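Local coordinates for putative molybdenum cofactor biosynthesis protein (Corynebacterium diphtheriae, PDB 2G2C) that probably takes part in molybdenum cofactor biosynthesis through a presumed molybdopterin-binding domain, its exact function being unknown, at residues A[10-15]-A[22-27]; A[28-33]-A[144-149]; A[51-56]-A[82-87]; A[57-62]-A[91-96]; A[71-76]-A[134-139]. One frame throughout, in Å; residues are numbered along the deposited sequence.

Interaction 1 (A[10-15]-A[22-27])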
# COMPACT_ATOMS: atom_id res chain seq x y z
N ILE A 10 -4.69 3.77 4.35
CA ILE A 10 -4.81 3.80 2.88
C ILE A 10 -4.33 5.15 2.35
O ILE A 10 -4.69 6.21 2.93
CB ILE A 10 -6.28 3.55 2.45
CG1 ILE A 10 -6.70 2.11 2.85
CG2 ILE A 10 -6.49 3.93 0.94
CD1 ILE A 10 -8.19 1.83 2.74
N ILE A 11 -3.55 5.10 1.28
CA ILE A 11 -3.06 6.33 0.63
C ILE A 11 -3.36 6.24 -0.86
O ILE A 11 -2.77 5.42 -1.57
CB ILE A 11 -1.53 6.51 0.83
CG1 ILE A 11 -1.25 6.60 2.34
CG2 ILE A 11 -1.04 7.72 0.06
CD1 ILE A 11 0.26 6.41 2.73
N VAL A 12 -4.34 7.03 -1.30
CA VAL A 12 -4.67 7.02 -2.72
C VAL A 12 -3.89 8.16 -3.40
O VAL A 12 -3.97 9.30 -2.99
CB VAL A 12 -6.20 7.16 -2.93
CG1 VAL A 12 -6.51 7.39 -4.38
CG2 VAL A 12 -6.91 5.92 -2.38
N VAL A 13 -3.13 7.81 -4.43
CA VAL A 13 -2.20 8.74 -5.04
C VAL A 13 -2.75 9.09 -6.44
O VAL A 13 -2.76 8.23 -7.35
CB VAL A 13 -0.77 8.10 -5.15
CG1 VAL A 13 0.24 9.07 -5.76
CG2 VAL A 13 -0.29 7.56 -3.76
N SER A 14 -3.24 10.32 -6.58
CA SER A 14 -3.92 10.72 -7.83
C SER A 14 -4.18 12.19 -7.86
O SER A 14 -4.83 12.70 -6.97
CB SER A 14 -5.29 10.03 -7.90
OG SER A 14 -6.09 10.56 -8.98
N ASP A 15 -3.69 12.85 -8.89
CA ASP A 15 -3.95 14.27 -9.06
C ASP A 15 -5.46 14.53 -9.20
O ASP A 15 -5.99 15.39 -8.49
CB ASP A 15 -3.18 14.80 -10.26
CG ASP A 15 -1.69 14.91 -9.97
OD1 ASP A 15 -1.34 14.92 -8.78
OD2 ASP A 15 -0.88 15.04 -10.92
N ARG A 22 -12.29 13.39 -9.99
CA ARG A 22 -12.43 11.96 -10.19
C ARG A 22 -12.80 11.31 -8.86
O ARG A 22 -12.35 11.75 -7.81
CB ARG A 22 -11.14 11.38 -10.76
CG ARG A 22 -11.28 9.98 -11.32
CD ARG A 22 -10.16 9.59 -12.29
NE ARG A 22 -9.89 10.57 -13.36
CZ ARG A 22 -10.78 11.09 -14.20
NH1 ARG A 22 -12.07 10.80 -14.13
NH2 ARG A 22 -10.37 11.95 -15.13
N GLU A 23 -13.66 10.30 -8.92
CA GLU A 23 -14.17 9.60 -7.74
C GLU A 23 -13.09 8.74 -7.09
O GLU A 23 -12.34 8.06 -7.81
CB GLU A 23 -15.35 8.68 -8.11
CG GLU A 23 -16.67 9.38 -8.40
CD GLU A 23 -17.88 8.54 -8.02
OE1 GLU A 23 -18.82 8.41 -8.85
OE2 GLU A 23 -17.91 8.00 -6.88
N ASN A 24 -13.04 8.73 -5.76
CA ASN A 24 -12.14 7.83 -5.08
C ASN A 24 -12.82 6.44 -5.00
O ASN A 24 -13.62 6.18 -4.09
CB ASN A 24 -11.77 8.38 -3.71
CG ASN A 24 -10.75 7.50 -2.97
OD1 ASN A 24 -10.40 6.38 -3.40
ND2 ASN A 24 -10.27 8.02 -1.85
N LYS A 25 -12.54 5.60 -5.98
CA LYS A 25 -13.08 4.24 -5.97
C LYS A 25 -12.20 3.25 -5.22
O LYS A 25 -12.66 2.17 -4.82
CB LYS A 25 -13.27 3.71 -7.39
CG LYS A 25 -14.30 4.48 -8.17
CD LYS A 25 -14.52 3.80 -9.52
CE LYS A 25 -15.45 4.63 -10.38
NZ LYS A 25 -14.99 4.57 -11.79
N ALA A 26 -10.92 3.60 -5.05
CA ALA A 26 -9.99 2.69 -4.40
C ALA A 26 -10.28 2.50 -2.93
O ALA A 26 -10.17 1.38 -2.39
CB ALA A 26 -8.52 3.17 -4.60
N LEU A 27 -10.62 3.60 -2.26
CA LEU A 27 -10.89 3.56 -0.82
C LEU A 27 -12.05 2.58 -0.47
O LEU A 27 -11.87 1.66 0.35
CB LEU A 27 -11.18 4.99 -0.30
CG LEU A 27 -11.73 5.09 1.11
CD1 LEU A 27 -10.79 4.47 2.16
CD2 LEU A 27 -12.04 6.54 1.38

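Interaction 2 (A[28-33]-A[144-149])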
# COMPACT_ATOMS: atom_id res chain seq x y z
N PRO A 28 -13.25 2.79 -1.04
CA PRO A 28 -14.35 1.87 -0.69
C PRO A 28 -14.11 0.44 -1.12
O PRO A 28 -14.54 -0.50 -0.43
CB PRO A 28 -15.58 2.46 -1.41
CG PRO A 28 -15.02 3.31 -2.50
CD PRO A 28 -13.69 3.87 -1.94
N LEU A 29 -13.41 0.27 -2.24
CA LEU A 29 -13.03 -1.07 -2.67
C LEU A 29 -12.10 -1.73 -1.62
O LEU A 29 -12.36 -2.85 -1.14
CB LEU A 29 -12.42 -1.10 -4.08
CG LEU A 29 -11.77 -2.43 -4.50
CD1 LEU A 29 -12.77 -3.59 -4.46
CD2 LEU A 29 -11.19 -2.26 -5.86
N LEU A 30 -11.02 -1.02 -1.27
CA LEU A 30 -10.11 -1.55 -0.20
C LEU A 30 -10.83 -1.85 1.12
O LEU A 30 -10.53 -2.87 1.76
CB LEU A 30 -8.93 -0.61 0.05
CG LEU A 30 -7.93 -0.65 -1.12
CD1 LEU A 30 -7.08 0.63 -1.17
CD2 LEU A 30 -7.04 -1.93 -1.07
N GLN A 31 -11.76 -0.97 1.52
CA GLN A 31 -12.54 -1.23 2.73
C GLN A 31 -13.35 -2.54 2.61
O GLN A 31 -13.43 -3.29 3.57
CB GLN A 31 -13.46 -0.06 3.04
CG GLN A 31 -12.69 1.17 3.52
CD GLN A 31 -13.53 2.41 3.69
OE1 GLN A 31 -13.53 3.02 4.76
NE2 GLN A 31 -14.27 2.79 2.64
N ARG A 32 -13.92 -2.81 1.42
CA ARG A 32 -14.63 -4.08 1.22
C ARG A 32 -13.69 -5.30 1.28
O ARG A 32 -14.03 -6.36 1.87
CB ARG A 32 -15.40 -4.07 -0.13
CG ARG A 32 -16.55 -3.08 -0.16
CD ARG A 32 -17.23 -2.97 -1.51
NE ARG A 32 -18.48 -2.24 -1.29
CZ ARG A 32 -18.79 -1.05 -1.79
NH1 ARG A 32 -18.00 -0.44 -2.68
NH2 ARG A 32 -19.96 -0.49 -1.44
N LEU A 33 -12.52 -5.15 0.67
CA LEU A 33 -11.55 -6.25 0.66
C LEU A 33 -11.03 -6.53 2.07
O LEU A 33 -10.75 -7.70 2.41
CB LEU A 33 -10.39 -5.97 -0.32
CG LEU A 33 -10.87 -5.76 -1.76
CD1 LEU A 33 -9.78 -5.18 -2.62
CD2 LEU A 33 -11.40 -7.08 -2.38
N GLY A 144 -9.20 -3.29 -10.88
CA GLY A 144 -8.72 -4.64 -11.20
C GLY A 144 -7.32 -4.89 -10.67
O GLY A 144 -7.03 -5.96 -10.13
N GLY A 145 -6.45 -3.88 -10.78
CA GLY A 145 -5.09 -4.01 -10.26
C GLY A 145 -5.10 -4.15 -8.74
O GLY A 145 -4.37 -4.97 -8.19
N ILE A 146 -5.94 -3.38 -8.05
CA ILE A 146 -6.08 -3.51 -6.60
C ILE A 146 -6.55 -4.90 -6.20
O ILE A 146 -6.07 -5.47 -5.23
CB ILE A 146 -7.08 -2.44 -6.10
CG1 ILE A 146 -6.42 -1.07 -6.17
CG2 ILE A 146 -7.47 -2.71 -4.66
CD1 ILE A 146 -7.41 0.09 -6.10
N THR A 147 -7.55 -5.45 -6.92
CA THR A 147 -8.06 -6.78 -6.53
C THR A 147 -7.04 -7.89 -6.76
O THR A 147 -6.98 -8.86 -5.99
CB THR A 147 -9.40 -7.13 -7.23
OG1 THR A 147 -9.20 -7.25 -8.64
CG2 THR A 147 -10.44 -6.05 -6.94
N ASP A 148 -6.23 -7.76 -7.80
CA ASP A 148 -5.14 -8.71 -8.06
C ASP A 148 -4.04 -8.61 -6.99
O ASP A 148 -3.50 -9.63 -6.52
CB ASP A 148 -4.55 -8.51 -9.45
CG ASP A 148 -5.44 -9.08 -10.55
OD1 ASP A 148 -6.31 -9.94 -10.29
OD2 ASP A 148 -5.26 -8.64 -11.70
N THR A 149 -3.71 -7.38 -6.60
CA THR A 149 -2.72 -7.21 -5.53
C THR A 149 -3.24 -7.84 -4.25
O THR A 149 -2.53 -8.60 -3.58
CB THR A 149 -2.42 -5.71 -5.32
OG1 THR A 149 -1.72 -5.24 -6.48
CG2 THR A 149 -1.62 -5.48 -4.06

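Interaction 3 (A[51-56]-A[82-87])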
# COMPACT_ATOMS: atom_id res chain seq x y z
N VAL A 51 -3.61 11.92 -1.95
CA VAL A 51 -2.55 12.92 -2.16
C VAL A 51 -2.31 13.06 -3.66
O VAL A 51 -2.54 12.13 -4.43
CB VAL A 51 -1.22 12.48 -1.40
CG1 VAL A 51 -1.47 12.41 0.10
CG2 VAL A 51 -0.65 11.16 -1.95
N PRO A 52 -1.82 14.24 -4.08
CA PRO A 52 -1.37 14.39 -5.45
C PRO A 52 -0.18 13.45 -5.72
O PRO A 52 0.50 12.99 -4.78
CB PRO A 52 -0.86 15.84 -5.52
CG PRO A 52 -1.44 16.52 -4.33
CD PRO A 52 -1.66 15.47 -3.28
N GLU A 53 0.09 13.22 -6.99
CA GLU A 53 1.27 12.43 -7.36
C GLU A 53 2.56 13.10 -6.96
O GLU A 53 2.66 14.32 -6.92
CB GLU A 53 1.29 12.21 -8.87
CG GLU A 53 0.10 11.44 -9.27
CD GLU A 53 0.44 10.16 -9.95
OE1 GLU A 53 1.52 9.59 -9.62
OE2 GLU A 53 -0.39 9.73 -10.80
N GLY A 54 3.59 12.30 -6.71
CA GLY A 54 4.93 12.84 -6.52
C GLY A 54 5.67 12.09 -5.43
O GLY A 54 5.08 11.35 -4.64
N TYR A 55 6.97 12.34 -5.33
CA TYR A 55 7.79 11.75 -4.30
C TYR A 55 7.45 12.37 -2.92
O TYR A 55 7.17 11.65 -1.94
CB TYR A 55 9.24 12.00 -4.65
CG TYR A 55 10.22 11.28 -3.76
CD1 TYR A 55 10.74 10.02 -4.13
CD2 TYR A 55 10.67 11.87 -2.57
CE1 TYR A 55 11.67 9.36 -3.33
CE2 TYR A 55 11.61 11.23 -1.76
CZ TYR A 55 12.12 9.97 -2.15
OH TYR A 55 13.05 9.34 -1.34
N ASP A 56 7.50 13.70 -2.83
CA ASP A 56 7.34 14.33 -1.53
C ASP A 56 5.98 14.07 -0.89
O ASP A 56 5.88 13.85 0.32
CB ASP A 56 7.61 15.82 -1.65
CG ASP A 56 8.94 16.11 -2.36
OD1 ASP A 56 9.95 16.30 -1.64
OD2 ASP A 56 8.96 16.13 -3.61
N ARG A 82 5.58 7.96 -15.79
CA ARG A 82 5.55 9.42 -15.83
C ARG A 82 6.50 9.98 -14.76
O ARG A 82 6.71 9.36 -13.71
CB ARG A 82 4.14 9.94 -15.56
CG ARG A 82 3.15 9.68 -16.68
CD ARG A 82 1.88 10.53 -16.51
NE ARG A 82 2.18 11.94 -16.26
CZ ARG A 82 1.35 12.97 -16.48
NH1 ARG A 82 0.14 12.76 -16.99
NH2 ARG A 82 1.75 14.19 -16.19
N ALA A 83 7.06 11.16 -15.01
CA ALA A 83 7.94 11.77 -14.04
C ALA A 83 7.31 11.84 -12.64
O ALA A 83 8.01 11.61 -11.64
CB ALA A 83 8.40 13.17 -14.49
N LYS A 84 6.02 12.19 -12.56
CA LYS A 84 5.36 12.37 -11.26
C LYS A 84 4.97 11.06 -10.58
O LYS A 84 4.57 11.07 -9.40
CB LYS A 84 4.08 13.19 -11.44
CG LYS A 84 2.98 12.50 -12.32
CD LYS A 84 1.76 13.44 -12.53
CE LYS A 84 0.61 12.72 -13.24
NZ LYS A 84 -0.63 13.54 -13.23
N ASN A 85 5.09 9.95 -11.31
CA ASN A 85 4.75 8.63 -10.75
C ASN A 85 5.93 8.14 -9.92
O ASN A 85 6.84 7.46 -10.42
CB ASN A 85 4.50 7.60 -11.87
CG ASN A 85 3.28 7.88 -12.66
OD1 ASN A 85 2.34 8.53 -12.21
ND2 ASN A 85 3.28 7.36 -13.86
N GLN A 86 5.91 8.50 -8.64
CA GLN A 86 7.06 8.25 -7.76
C GLN A 86 6.64 7.44 -6.51
O GLN A 86 7.37 7.40 -5.51
CB GLN A 86 7.69 9.58 -7.33
CG GLN A 86 8.33 10.39 -8.44
CD GLN A 86 9.58 9.75 -9.00
OE1 GLN A 86 9.79 9.71 -10.25
NE2 GLN A 86 10.39 9.18 -8.11
N THR A 87 5.49 6.76 -6.58
CA THR A 87 5.10 5.97 -5.41
C THR A 87 6.13 4.89 -5.05
O THR A 87 6.48 4.77 -3.89
CB THR A 87 3.71 5.38 -5.57
OG1 THR A 87 2.81 6.47 -5.81
CG2 THR A 87 3.31 4.55 -4.35
O HOH W 1 3.44 9.39 -7.17

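Interaction 4 (A[57-62]-A[91-96])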
# COMPACT_ATOMS: atom_id res chain seq x y z
N THR A 57 4.93 14.11 -1.71
CA THR A 57 3.58 13.89 -1.19
C THR A 57 3.40 12.47 -0.66
O THR A 57 2.80 12.24 0.41
CB THR A 57 2.54 14.16 -2.26
OG1 THR A 57 2.92 13.49 -3.46
CG2 THR A 57 2.46 15.68 -2.46
N VAL A 58 3.92 11.49 -1.40
CA VAL A 58 3.79 10.09 -0.94
C VAL A 58 4.66 9.82 0.30
O VAL A 58 4.22 9.23 1.29
CB VAL A 58 4.06 9.12 -2.09
CG1 VAL A 58 4.06 7.67 -1.61
CG2 VAL A 58 3.02 9.34 -3.19
N VAL A 59 5.91 10.32 0.28
CA VAL A 59 6.75 10.22 1.48
C VAL A 59 6.07 10.79 2.71
O VAL A 59 6.09 10.17 3.77
CB VAL A 59 8.15 10.91 1.30
CG1 VAL A 59 8.88 11.03 2.68
CG2 VAL A 59 8.98 10.13 0.31
N GLU A 60 5.49 11.99 2.58
CA GLU A 60 4.84 12.62 3.74
C GLU A 60 3.69 11.75 4.23
O GLU A 60 3.52 11.55 5.43
CB GLU A 60 4.34 14.00 3.38
CG GLU A 60 3.63 14.69 4.48
CD GLU A 60 3.13 16.06 4.06
OE1 GLU A 60 2.58 16.22 2.91
OE2 GLU A 60 3.29 16.99 4.88
N ALA A 61 2.87 11.26 3.30
CA ALA A 61 1.74 10.40 3.68
C ALA A 61 2.16 9.09 4.38
O ALA A 61 1.53 8.65 5.35
CB ALA A 61 0.86 10.13 2.47
N ILE A 62 3.22 8.44 3.85
CA ILE A 62 3.68 7.22 4.49
C ILE A 62 4.28 7.48 5.87
O ILE A 62 3.97 6.74 6.83
CB ILE A 62 4.71 6.49 3.59
CG1 ILE A 62 4.02 5.99 2.30
CG2 ILE A 62 5.30 5.32 4.33
CD1 ILE A 62 5.00 5.35 1.25
N THR A 91 8.18 4.87 -1.60
CA THR A 91 8.02 3.73 -0.73
C THR A 91 9.37 3.09 -0.38
O THR A 91 9.61 2.74 0.79
CB THR A 91 7.08 2.70 -1.38
OG1 THR A 91 5.80 3.32 -1.60
CG2 THR A 91 6.94 1.41 -0.48
N ALA A 92 10.23 2.93 -1.38
CA ALA A 92 11.52 2.26 -1.20
C ALA A 92 12.33 2.97 -0.11
O ALA A 92 13.16 2.31 0.59
CB ALA A 92 12.28 2.28 -2.49
N SER A 93 12.11 4.29 0.04
CA SER A 93 12.91 5.04 1.05
C SER A 93 12.68 4.54 2.47
O SER A 93 13.52 4.84 3.36
CB SER A 93 12.65 6.55 0.97
OG SER A 93 11.38 6.91 1.49
N PHE A 94 11.57 3.81 2.70
CA PHE A 94 11.19 3.30 4.02
C PHE A 94 11.51 1.82 4.19
O PHE A 94 11.36 1.29 5.29
CB PHE A 94 9.69 3.42 4.23
CG PHE A 94 9.22 4.84 4.25
CD1 PHE A 94 9.24 5.58 5.45
CD2 PHE A 94 8.81 5.48 3.08
CE1 PHE A 94 8.79 6.90 5.49
CE2 PHE A 94 8.38 6.84 3.10
CZ PHE A 94 8.36 7.53 4.31
N ILE A 95 11.84 1.13 3.09
CA ILE A 95 11.86 -0.34 3.16
C ILE A 95 13.16 -0.86 3.73
O ILE A 95 14.27 -0.47 3.30
CB ILE A 95 11.58 -0.94 1.75
CG1 ILE A 95 10.16 -0.55 1.29
CG2 ILE A 95 11.88 -2.43 1.72
CD1 ILE A 95 9.07 -0.91 2.31
N HIS A 96 13.00 -1.77 4.68
CA HIS A 96 14.10 -2.50 5.29
C HIS A 96 14.37 -3.78 4.49
O HIS A 96 15.52 -4.10 4.18
CB HIS A 96 13.74 -2.83 6.76
CG HIS A 96 14.76 -3.66 7.49
ND1 HIS A 96 14.98 -4.99 7.20
CD2 HIS A 96 15.54 -3.37 8.57
CE1 HIS A 96 15.92 -5.47 8.01
NE2 HIS A 96 16.28 -4.50 8.85

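Interaction 5 (A[71-76]-A[134-139])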
# COMPACT_ATOMS: atom_id res chain seq x y z
N ARG A 71 0.59 -0.32 10.91
CA ARG A 71 1.48 -1.44 10.60
C ARG A 71 1.20 -2.07 9.23
O ARG A 71 1.94 -2.93 8.79
CB ARG A 71 1.50 -2.49 11.72
CG ARG A 71 2.10 -1.91 13.01
CD ARG A 71 2.40 -3.03 13.98
NE ARG A 71 3.41 -3.96 13.48
CZ ARG A 71 3.49 -5.25 13.83
NH1 ARG A 71 2.64 -5.77 14.74
NH2 ARG A 71 4.44 -6.01 13.26
N PHE A 72 0.14 -1.61 8.56
CA PHE A 72 -0.16 -2.05 7.20
C PHE A 72 -0.55 -0.80 6.46
O PHE A 72 -1.48 -0.11 6.88
CB PHE A 72 -1.30 -3.08 7.18
CG PHE A 72 -1.71 -3.46 5.79
CD1 PHE A 72 -0.79 -3.97 4.90
CD2 PHE A 72 -3.02 -3.28 5.34
CE1 PHE A 72 -1.16 -4.32 3.58
CE2 PHE A 72 -3.38 -3.62 4.01
CZ PHE A 72 -2.46 -4.15 3.16
N ILE A 73 0.20 -0.47 5.41
CA ILE A 73 -0.07 0.70 4.62
C ILE A 73 -0.21 0.24 3.20
O ILE A 73 0.70 -0.43 2.68
CB ILE A 73 1.12 1.71 4.71
CG1 ILE A 73 1.27 2.18 6.17
CG2 ILE A 73 0.89 2.88 3.75
CD1 ILE A 73 2.48 3.10 6.44
N ILE A 74 -1.34 0.57 2.58
CA ILE A 74 -1.53 0.21 1.16
C ILE A 74 -1.74 1.51 0.37
O ILE A 74 -2.55 2.35 0.76
CB ILE A 74 -2.65 -0.82 0.97
CG1 ILE A 74 -2.71 -1.24 -0.53
CG2 ILE A 74 -3.97 -0.29 1.48
CD1 ILE A 74 -3.27 -2.65 -0.77
N THR A 75 -0.96 1.68 -0.70
CA THR A 75 -1.11 2.84 -1.58
C THR A 75 -1.80 2.35 -2.87
O THR A 75 -1.70 1.17 -3.25
CB THR A 75 0.26 3.47 -1.96
OG1 THR A 75 1.06 2.54 -2.71
CG2 THR A 75 1.03 3.86 -0.67
N ALA A 76 -2.46 3.28 -3.55
CA ALA A 76 -3.08 2.96 -4.84
C ALA A 76 -2.73 4.07 -5.77
O ALA A 76 -3.16 5.20 -5.53
CB ALA A 76 -4.63 2.83 -4.67
N ALA A 134 6.20 -2.23 9.91
CA ALA A 134 5.01 -2.15 9.09
C ALA A 134 5.25 -2.82 7.73
O ALA A 134 6.39 -2.87 7.25
CB ALA A 134 4.61 -0.71 8.87
N LEU A 135 4.17 -3.33 7.15
CA LEU A 135 4.17 -3.83 5.78
C LEU A 135 3.57 -2.76 4.87
O LEU A 135 2.50 -2.25 5.17
CB LEU A 135 3.27 -5.05 5.71
CG LEU A 135 2.99 -5.64 4.33
CD1 LEU A 135 4.27 -6.25 3.70
CD2 LEU A 135 1.88 -6.70 4.47
N ILE A 136 4.26 -2.39 3.79
CA ILE A 136 3.76 -1.40 2.85
C ILE A 136 3.59 -2.11 1.52
O ILE A 136 4.50 -2.87 1.09
CB ILE A 136 4.74 -0.22 2.72
CG1 ILE A 136 5.06 0.38 4.09
CG2 ILE A 136 4.16 0.86 1.78
CD1 ILE A 136 6.00 1.52 4.02
N VAL A 137 2.44 -1.87 0.87
CA VAL A 137 2.11 -2.51 -0.42
C VAL A 137 1.67 -1.42 -1.36
O VAL A 137 0.77 -0.63 -1.03
CB VAL A 137 0.92 -3.50 -0.23
CG1 VAL A 137 0.35 -3.99 -1.58
CG2 VAL A 137 1.33 -4.68 0.62
N ASN A 138 2.31 -1.36 -2.54
CA ASN A 138 1.90 -0.43 -3.61
C ASN A 138 0.98 -1.14 -4.59
O ASN A 138 1.42 -2.08 -5.28
CB ASN A 138 3.10 0.03 -4.45
CG ASN A 138 4.14 0.81 -3.68
OD1 ASN A 138 5.28 0.83 -4.12
ND2 ASN A 138 3.76 1.52 -2.61
N ALA A 139 -0.29 -0.72 -4.66
CA ALA A 139 -1.19 -1.22 -5.71
C ALA A 139 -1.34 -0.22 -6.85
O ALA A 139 -1.09 0.96 -6.69
CB ALA A 139 -2.57 -1.51 -5.12
O HOH W 2 0.63 2.56 -5.32

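Interaction 1 (A[10-15]-A[22-27])
Asn24 and Val12 approach from opposite directions, the amide of the one lying against the methyl groups of the other. With CG anti to the backbone N of Asn24 (chi1 -177°), the amide is set beside its own carbonyl carbon, with OD1 at 3.7 Å from Val12 CG2; ND2 also skirts that methyl. OD1 has a second task. Leu27 N donates to Asn24 OD1 at 3.0 Å, nearly straight at 165°, from above the plane of the amide carbonyl and not from within it. This capping bond holds the turn that leads into helix 26-34 and fixes the amide where Val12 can pack on it. Ile17 and Val50 also touch Asn24.

After the short helix 15-19, helix 26-34 packs back against strand 5-13. The two form a beta-alpha pair, with the short helix in the connection, at the start of this Rossmann-like alpha/beta domain; the next strand, 42-51, adds itself alongside 5-13.

At Ala26 the helix comes close to the sheet. Its CB points toward the strand and lies 3.9 Å from Val12 CG2, so that this one methyl packs on both Asn24 and Ala26; Ala76 of strand 72-76 touches Ala26 as well. One residue on, Leu27 reaches a different strand residue. Its CD1 lies 3.8 Å from Ile10 CD1, the two side chains crossing at about a right angle. The extended chain of Ile10 (chi2 168°) carries CD1 out from the sheet to this meeting, while Leu27 also rests on Glu48 of the edge strand.

Interaction 2 (A[28-33]-A[144-149])
Helices 28-33 and 144-149 run nearly parallel, their axes 10.7 Å apart and inclined at -24°, with Leu30 facing Ile146 at a CA to CA distance of 7.8 Å. Ile146 carries most of the contact, and one of its methyls does most of the work. CG2 stands anti to the backbone N and enters a group of three leucines: it lies 3.7 Å from Leu30 CD2, and 3.9 Å from both Leu29 CD2 and Leu33 CD1. Leu29 and Ile146 slide past each other in opposite directions, whereas Leu30 meets Ile146 at about a right angle. Leu29 CD2 then continues to Thr147 CG2 at 4.0 Å. Thr147 can offer a methyl here because its hydroxyl is turned back to its own helix: at chi1 65° OG1 donates to Gly144 O at 2.9 Å. That carbonyl also accepts the helical bond from Asp148 N, both donors arriving on the same face. No hydrogen bond crosses between 28-33 and 144-149. Ile146 rests on Ala139 of the sheet beneath, and Leu33 also touches Trp150. Two near-parallel helices lying side by side on one face of a central sheet form part of one outer layer of the three-layer alpha/beta/alpha sandwich.

Interaction 3 (A[51-56]-A[82-87])
Gly54 and Tyr55 press their backbone against Gln86, and Glu53 lies along Lys84; together these make the tight part of the contact. Gln86 CB lies 3.5 Å from Tyr55 N, over the first peptide of helix 55-67. Gly54 brings no side chain here, and its extended, positive-phi backbone lets the CA approach Lys84 O to 3.4 Å in a bent CA-H...O contact. The extended aliphatic chain of Lys84 runs obliquely across Glu53, CG at 3.9 Å from Glu53 CB. A single water fills the angle between the chains. It accepts from Gly54 N at 2.9 Å and from Gln86 N at 3.0 Å, and donates to Glu53 OE1 at 3.1 Å and, at longer range, to Thr87 OG1. Gly54 and Gln86 are both N-cap residues, so the water ties together the starts of helices 55-67 and 87-92.

Toward the outside the fit becomes looser. The ammonium of Lys84 turns aside to a salt bridge with Asp15, and Glu53 OE2 stays 4.5 Å from Lys84 NZ, near but not paired. Tyr55 lies at the exposed rim, its ring stretching past Gln86 with little but CB in touch. A type I turn from Arg82 to Asn85 carries the loop round to this point, and a bound sodium ion lies about 6 Å from the Asn85 side chain.

A shared water and side-chain packing join the two loops. The charge of Lys84 is spent chiefly on Asp15, and Glu53 probably feels its field only weakly.

Interaction 4 (A[57-62]-A[91-96])
Val59 meets the far end of the Phe94 ring. Its CG1, anti to the backbone N, lies 3.9 Å from Phe94 CZ, and its carbonyl O comes to 3.5 Å from the same carbon, near the plane of the ring and at its edge. The other methyl, CG2, only brushes Ser93 OG; that hydroxyl is bound to Ala90 O of helix 87-92.

One helical turn on, Ile62 covers a face of the ring. CG2 stands 3.6 Å from the ring centroid and 10° off the normal, which is a CH-pi contact almost exactly over the middle, and CB lies 3.7 Å from Phe94 CE2. The branch at CB divides the work. With CG1 anti to the carbonyl carbon (chi1 -66°), the longer arm leads away from the ring and delivers CD1 to Thr91 OG1 at 3.6 Å, crossing the threonine at about a right angle. That hydroxyl is engaged otherwise, by Thr87 O and by Asn138 ND2 of the central sheet, so the isoleucine methyl merely packs beside it.

The turn after Thr91 presents Phe94. It is a type I turn from Ala92 to Ile95; Phe94 N donates to Thr91 O at 2.9 Å, and the ring swings back to helix 55-67, where Ala63 and Leu66 also touch it. The contact thus joins helices 55-67 and 87-92 on the face of the sheet that carries Ile136 and Asn138.

The chemistry is dispersion with a slight electrostatic touch: a methyl sits on the pi cloud of one face, while the weakly positive ring edge probably gains a little from the Val59 carbonyl.

Interaction 5 (A[71-76]-A[134-139])
Thr75 and Asn138 stand side by side on neighbouring strands, pointing the same way, and Asn138 can be followed outward from its backbone. CB passes 3.7 Å from Thr75 OG1, and CG keeps the same distance. At the tip, ND2 donates to Thr75 OG1 at 2.9 Å; the bond is bent, 135° at the hydrogen, and the acceptor lies out of the amide plane. OD1 accepts from Ile123 N, so the buried amide is held at both ends. Thr75 OG1 lies between its own N and carbonyl carbon (chi1 64°), where besides accepting from Asn138 it donates to a water at 2.6 Å that in turn donates to Ala139 O.

The backbones beneath are joined in parallel register, Phe72 beside Leu135 through Ala76 beside Ala139. Five N-H...O bonds alternate in direction, from Leu135 N to Arg71 O at one end to Ala139 N to Thr75 O, a short 2.7 Å, at the other. On the face opposite Asn138, the ring of Phe72 lies alongside Leu135, with CD1 at 3.8 Å from Leu135 CD2, and meets Val137 CG2 at its edge. Ile74 CD1 packs on Val137 CG1 at 3.9 Å. Helices 143-153 and 157-165 cover this side and helix 55-67 the other, over Ile73 and Ile136.

These are the two central strands of the six-stranded sheet of a Rossmann-like alpha/beta domain, and their C-terminal ends, near the sodium ion, are where such domains commonly bind their ligands.

Interaction 5 lies at the heart of the domain, and interaction 1 joins its sheet through strand 5-13, which is hydrogen-bonded to strand 72-76. Interactions 1 and 2 share helix 26-34 on one face of the sheet; interactions 3 and 4 share helix 55-67, interaction 4 lying on the other face. The chemistry follows place: backbone bonds and a buried amide in the centre, methyl packing between layers in interactions 1, 2 and 4, and a water with charged groups at the surface in interaction 3. Thr87 of interaction 3 packs on Thr75 of interaction 5, and Leu30 of interaction 2 on Ile74, whereas interaction 2 touches neither 3 nor 4.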